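Malonyl-CoA-[acyl-carrier-protein] transacylase (Coxiella burnetii, PDB 3TQE) probably transfers the malonyl group from malonyl-CoA to holo acyl carrier protein, supplying malonyl-ACP for fatty acid synthesis. Local coordinates at residues R260-E263 with T264-I268. Numbering follows the deposited sequence.
Sequences RWVE and TIKYI
Over one face of the Trp261 indole lies Ile265, one turn on in helix 261-270 of the acyltransferase domain: CG1 makes a CH-pi contact with the five-membered ring, 4.0 Å from its centroid, and CD1 rests near the rim, 3.8 Å from Trp261 CZ2. The indole reaches that position with CG anti to the backbone N (chi1 -168°), while Ile265 CG1 stands beside its own N. Trp261 NE1, covered by this isoleucine, has no hydrogen-bond partner in the model. The Trp261 ring also meets His95, next to Ser96, the predicted active-site serine in what is probably a nucleophile elbow (GxSxG), whereas Leu285 and Leu288 of helix 284-292 pack on it; this places the first turn of the helix beside the probable active site, the side chains of Trp261 and Ser96 being about 8 Å apart.

A flat pair of charged groups sits at the helix start, where Arg260 is the N-cap residue. Its guanidinium forms a side-on, two-nitrogen salt bridge with the Glu263 carboxylate, at the guanidinium edge and in its plane: Arg260 NE reaches Glu263 OE1 at 2.8 Å and NH2 reaches OE2, both nearly straight, yet they meet the carboxylate from above its plane. NH1 bonds to Val236 O, so the guanidinium is fixed from two directions.

Toward solvent, Val262 and the extended Lys266 run side by side, CG2 to CE 3.7 Å. Regular i to i+4 backbone bonds tie the turn together, among them Lys266 N to Val262 O. Arg260 O takes two donors from opposite faces of its carbonyl plane: Thr264 N at 3.0 Å, and Thr264 OG1, 37° out of that plane, at 2.8 Å.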
# COMPACT_ATOMS: atom_id res chain seq x y z
N ARG A 260 -2.56 -0.88 9.83
CA ARG A 260 -1.73 -0.81 11.01
C ARG A 260 -0.27 -0.83 10.61
O ARG A 260 0.47 -1.77 10.91
CB ARG A 260 -2.10 -1.93 11.97
CG ARG A 260 -3.52 -1.77 12.45
CD ARG A 260 -4.06 -3.01 13.04
NE ARG A 260 -3.40 -3.33 14.29
CZ ARG A 260 -3.70 -4.40 15.03
NH1 ARG A 260 -4.60 -5.29 14.63
NH2 ARG A 260 -3.08 -4.60 16.17
N TRP A 261 0.15 0.22 9.94
CA TRP A 261 1.49 0.24 9.39
C TRP A 261 2.56 0.38 10.47
O TRP A 261 3.57 -0.33 10.45
CB TRP A 261 1.63 1.33 8.34
CG TRP A 261 2.86 1.23 7.55
CD1 TRP A 261 3.92 2.06 7.59
CD2 TRP A 261 3.18 0.20 6.62
NE1 TRP A 261 4.88 1.62 6.71
CE2 TRP A 261 4.45 0.47 6.12
CE3 TRP A 261 2.51 -0.93 6.16
CZ2 TRP A 261 5.06 -0.34 5.17
CZ3 TRP A 261 3.13 -1.74 5.24
CH2 TRP A 261 4.38 -1.43 4.75
N VAL A 262 2.36 1.26 11.42
CA VAL A 262 3.39 1.42 12.42
C VAL A 262 3.57 0.10 13.20
O VAL A 262 4.71 -0.30 13.43
CB VAL A 262 3.17 2.65 13.31
CG1 VAL A 262 1.78 2.64 13.87
CG2 VAL A 262 4.27 2.75 14.37
N GLU A 263 2.50 -0.60 13.52
CA GLU A 263 2.65 -1.87 14.21
C GLU A 263 3.34 -2.90 13.33
O GLU A 263 4.08 -3.75 13.82
CB GLU A 263 1.30 -2.41 14.66
CG GLU A 263 0.74 -1.70 15.83
CD GLU A 263 -0.73 -2.00 16.02
OE1 GLU A 263 -1.55 -1.44 15.25
OE2 GLU A 263 -1.04 -2.80 16.92
N THR A 264 3.07 -2.86 12.04
CA THR A 264 3.74 -3.77 11.09
C THR A 264 5.24 -3.53 11.10
O THR A 264 6.02 -4.49 11.18
CB THR A 264 3.18 -3.59 9.69
OG1 THR A 264 1.81 -3.96 9.70
CG2 THR A 264 3.94 -4.42 8.69
N ILE A 265 5.65 -2.28 11.01
CA ILE A 265 7.07 -1.97 10.98
C ILE A 265 7.70 -2.34 12.32
O ILE A 265 8.79 -2.90 12.35
CB ILE A 265 7.31 -0.51 10.63
CG1 ILE A 265 6.78 -0.21 9.22
CG2 ILE A 265 8.77 -0.13 10.78
CD1 ILE A 265 7.30 -1.08 8.11
N LYS A 266 7.01 -2.06 13.41
CA LYS A 266 7.53 -2.42 14.71
C LYS A 266 7.68 -3.95 14.85
O LYS A 266 8.67 -4.43 15.41
CB LYS A 266 6.64 -1.86 15.80
CG LYS A 266 6.85 -0.36 15.94
CD LYS A 266 6.01 0.25 17.00
CE LYS A 266 6.38 1.71 17.20
NZ LYS A 266 5.84 2.21 18.47
N TYR A 267 6.73 -4.70 14.30
CA TYR A 267 6.77 -6.16 14.33
C TYR A 267 8.00 -6.64 13.59
O TYR A 267 8.73 -7.50 14.07
CB TYR A 267 5.52 -6.75 13.70
CG TYR A 267 5.39 -8.25 13.67
CD1 TYR A 267 4.48 -8.89 14.51
CD2 TYR A 267 6.10 -9.02 12.78
CE1 TYR A 267 4.32 -10.27 14.49
CE2 TYR A 267 5.97 -10.43 12.78
CZ TYR A 267 5.08 -11.03 13.63
OH TYR A 267 4.88 -12.40 13.63
N ILE A 268 8.25 -6.05 12.43
CA ILE A 268 9.36 -6.48 11.59
C ILE A 268 10.68 -6.17 12.29
O ILE A 268 11.59 -7.00 12.36
CB ILE A 268 9.27 -5.83 10.20
CG1 ILE A 268 8.07 -6.43 9.46
CG2 ILE A 268 10.56 -6.00 9.43
CD1 ILE A 268 7.66 -5.69 8.19